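Local coordinates for copper-transporting ATPase PAA1, chloroplastic (Arabidopsis thaliana, PDB 5LBD), which uses ATP to move monovalent copper across the plastid envelope into the stroma, this chain being its nucleotide-binding N-domain, at residues Pro5-Val10 with Glu28-Ala33. The protein carries 2 engineered substitutions. Numbering follows the deposited sequence.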
ATOM      1  N   PRO A   5     -11.373  -9.713   4.958  1.00 31.80           N
ATOM      2  CA  PRO A   5     -10.965  -8.915   3.795  1.00 27.81           C
ATOM      3  C   PRO A   5     -10.010  -9.682   2.897  1.00 27.09           C
ATOM      4  O   PRO A   5      -9.102 -10.381   3.364  1.00 24.30           O
ATOM      5  CB  PRO A   5     -10.295  -7.682   4.416  1.00 43.43           C
ATOM      6  CG  PRO A   5      -9.973  -8.069   5.806  1.00 58.24           C
ATOM      7  CD  PRO A   5     -10.986  -9.070   6.223  1.00 45.12           C
ATOM      8  N   VAL A   6     -10.236  -9.545   1.592  0.59 25.17           N
ATOM      9  CA  VAL A   6      -9.369 -10.128   0.575  0.59 23.83           C
ATOM     10  C   VAL A   6      -9.118  -9.080  -0.499  0.59 21.27           C
ATOM     11  O   VAL A   6     -10.042  -8.374  -0.921  0.59 23.91           O
ATOM     12  CB  VAL A   6      -9.986 -11.396  -0.042  0.59 39.18           C
ATOM     13  CG1 VAL A   6      -8.964 -12.101  -0.906  0.59 31.77           C
ATOM     14  CG2 VAL A   6     -10.500 -12.321   1.039  0.59 37.87           C
ATOM     15  N   VAL A   7      -7.866  -8.998  -0.958  1.00 21.29           N
ATOM     16  CA  VAL A   7      -7.546  -8.132  -2.078  1.00 19.73           C
ATOM     17  C   VAL A   7      -8.310  -8.620  -3.289  1.00 24.54           C
ATOM     18  O   VAL A   7      -8.283  -9.814  -3.617  1.00 23.51           O
ATOM     19  CB  VAL A   7      -6.038  -8.124  -2.333  1.00 20.90           C
ATOM     20  CG1 VAL A   7      -5.718  -7.449  -3.645  1.00 22.43           C
ATOM     21  CG2 VAL A   7      -5.313  -7.437  -1.178  1.00 21.03           C
ATOM     22  N   THR A   8      -9.019  -7.710  -3.962  1.00 23.88           N
ATOM     23  CA  THR A   8      -9.700  -8.110  -5.187  1.00 29.67           C
ATOM     24  C   THR A   8      -9.139  -7.437  -6.423  1.00 36.63           C
ATOM     25  O   THR A   8      -9.038  -8.071  -7.482  1.00 34.46           O
ATOM     26  CB  THR A   8     -11.203  -7.834  -5.083  1.00 42.81           C
ATOM     27  OG1 THR A   8     -11.434  -6.447  -4.849  1.00 46.04           O
ATOM     28  CG2 THR A   8     -11.793  -8.635  -3.951  1.00 39.93           C
ATOM     29  N   GLU A   9      -8.740  -6.182  -6.313  1.00 21.40           N
ATOM     30  CA  GLU A   9      -8.315  -5.430  -7.477  1.00 25.92           C
ATOM     31  C   GLU A   9      -7.214  -4.467  -7.080  1.00 24.18           C
ATOM     32  O   GLU A   9      -7.306  -3.786  -6.052  1.00 22.65           O
ATOM     33  CB  GLU A   9      -9.473  -4.665  -8.096  1.00 26.13           C
ATOM     34  CG  GLU A   9      -9.129  -4.035  -9.430  1.00 29.58           C
ATOM     35  CD  GLU A   9     -10.324  -3.343 -10.076  1.00 32.70           C
ATOM     36  OE1 GLU A   9     -11.358  -3.202  -9.391  1.00 43.69           O
ATOM     37  OE2 GLU A   9     -10.243  -2.961 -11.269  1.00 39.51           O
ATOM     38  N   VAL A  10      -6.187  -4.399  -7.914  1.00 20.28           N
ATOM     39  CA  VAL A  10      -5.146  -3.394  -7.805  1.00 17.18           C
ATOM     40  C   VAL A  10      -5.226  -2.539  -9.053  1.00 18.46           C
ATOM     41  O   VAL A  10      -5.146  -3.069 -10.168  1.00 21.66           O
ATOM     42  CB  VAL A  10      -3.751  -4.015  -7.659  1.00 16.93           C
ATOM     43  CG1 VAL A  10      -2.709  -2.967  -7.483  1.00 19.87           C
ATOM     44  CG2 VAL A  10      -3.722  -4.973  -6.459  1.00 20.20           C
ATOM     45  N   GLU A  28       4.148  -5.297  -8.199  1.00 14.87           N
ATOM     46  CA  GLU A  28       5.129  -4.509  -7.467  1.00 16.31           C
ATOM     47  C   GLU A  28       4.468  -3.666  -6.393  1.00 15.39           C
ATOM     48  O   GLU A  28       5.026  -3.509  -5.305  1.00 16.45           O
ATOM     49  CB  GLU A  28       5.896  -3.610  -8.426  1.00 18.30           C
ATOM     50  CG  GLU A  28       6.802  -4.382  -9.391  1.00 22.34           C
ATOM     51  CD  GLU A  28       7.424  -3.507 -10.448  1.00 29.31           C
ATOM     52  OE1 GLU A  28       8.577  -3.777 -10.843  1.00 30.06           O
ATOM     53  OE2 GLU A  28       6.744  -2.567 -10.926  1.00 20.88           O
ATOM     54  N   VAL A  29       3.290  -3.103  -6.699  1.00 15.01           N
ATOM     55  CA  VAL A  29       2.551  -2.319  -5.707  1.00 14.84           C
ATOM     56  C   VAL A  29       2.185  -3.182  -4.518  1.00 14.78           C
ATOM     57  O   VAL A  29       2.343  -2.765  -3.359  1.00 15.77           O
ATOM     58  CB  VAL A  29       1.298  -1.694  -6.347  1.00 19.08           C
ATOM     59  CG1 VAL A  29       0.290  -1.280  -5.285  1.00 24.94           C
ATOM     60  CG2 VAL A  29       1.732  -0.541  -7.210  1.00 18.51           C
ATOM     61  N   LEU A  30       1.735  -4.412  -4.777  1.00 13.95           N
ATOM     62  CA  LEU A  30       1.409  -5.325  -3.685  1.00 17.88           C
ATOM     63  C   LEU A  30       2.638  -5.638  -2.839  1.00 15.19           C
ATOM     64  O   LEU A  30       2.560  -5.707  -1.598  1.00 16.23           O
ATOM     65  CB  LEU A  30       0.806  -6.622  -4.210  1.00 16.69           C
ATOM     66  CG  LEU A  30      -0.637  -6.508  -4.639  1.00 16.80           C
ATOM     67  CD1 LEU A  30      -1.041  -7.784  -5.291  1.00 20.39           C
ATOM     68  CD2 LEU A  30      -1.549  -6.224  -3.469  1.00 20.63           C
HETATM   69  N   MSE A  31       3.767  -5.879  -3.474  1.00 13.75           N
HETATM   70  CA  MSE A  31       4.956  -6.228  -2.732  1.00 17.12           C
HETATM   71  C   MSE A  31       5.479  -5.029  -1.927  1.00 17.64           C
HETATM   72  O   MSE A  31       5.904  -5.201  -0.815  1.00 16.06           O
HETATM   73  CB  MSE A  31       5.985  -6.811  -3.689  1.00 19.24           C
HETATM   74  CG  MSE A  31       5.518  -8.160  -4.263  1.00 20.93           C
HETATM   75 SE   MSE A  31       6.889  -9.168  -5.146  0.58 30.20          SE
HETATM   76  CE  MSE A  31       7.493  -7.774  -6.191  1.00 24.65           C
ATOM     77  N   LEU A  32       5.393  -3.811  -2.465  1.00 16.38           N
ATOM     78  CA  LEU A  32       5.833  -2.655  -1.690  1.00 14.39           C
ATOM     79  C   LEU A  32       4.912  -2.433  -0.505  1.00 13.52           C
ATOM     80  O   LEU A  32       5.362  -2.167   0.611  1.00 15.42           O
ATOM     81  CB  LEU A  32       5.829  -1.416  -2.589  1.00 16.05           C
ATOM     82  CG  LEU A  32       6.904  -1.318  -3.654  1.00 16.38           C
ATOM     83  CD1 LEU A  32       6.534  -0.248  -4.647  1.00 19.18           C
ATOM     84  CD2 LEU A  32       8.251  -1.041  -3.054  1.00 19.93           C
ATOM     85  N   ALA A  33       3.608  -2.514  -0.742  1.00 15.43           N
ATOM     86  CA  ALA A  33       2.670  -2.307   0.372  1.00 15.84           C
ATOM     87  C   ALA A  33       2.824  -3.393   1.435  1.00 13.96           C
ATOM     88  O   ALA A  33       2.800  -3.120   2.636  1.00 16.68           O
ATOM     89  CB  ALA A  33       1.245  -2.277  -0.154  1.00 15.70           C
TER
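V10 and L30 make the heart of this contact, where a methyl of the edge strand beds down on a leucine fork from the helix. V10 CG2 lies over the branch point, 3.9 Å from both L30 CG and L30 CD2 and 4.1 Å from L30 CD1, so one methyl touches the branch carbon and both of its arms. L30 presents the fork this way because its CG stands anti to its own carbonyl carbon (chi1 -77°). The other methyl of V10 meets the preceding helix residue: CG1, anti to the backbone N (chi1 -177°), comes within 4.1 Å of V29 CG1, and the two side chains pass each other head to tail. V7 adds a looser touch, its CG1 4.3 Å from L30 CD2, so that L30 reaches both valines of the strand. No hydrogen bond crosses between the segments; the joint is purely apolar.

The backbone explains why V7 and V10, three residues apart, both turn toward the helix. T8 and E9 together face R129 of strand 123-130 in a classic beta bulge, and the extra residue restores the inward side at V10. E9 meanwhile forms a salt bridge with R129. Around the valines the apolar layer carries on: V7 and L30 both rest on I128 of the neighbouring strand, while A51 and A52 of helix 43-52 touch V7 and L30 respectively.

With strand 7-10 and helix 28-33 running at 121° and their axes 10.4 Å apart, this is helix-on-sheet packing at one edge of the sheet: helix 26-37 packs on one face of the six-stranded antiparallel sheet, reaching from edge strand 7-11 across strand 123-130 to strand 115-120, in this nucleotide-binding domain of a P1B-type ATPase.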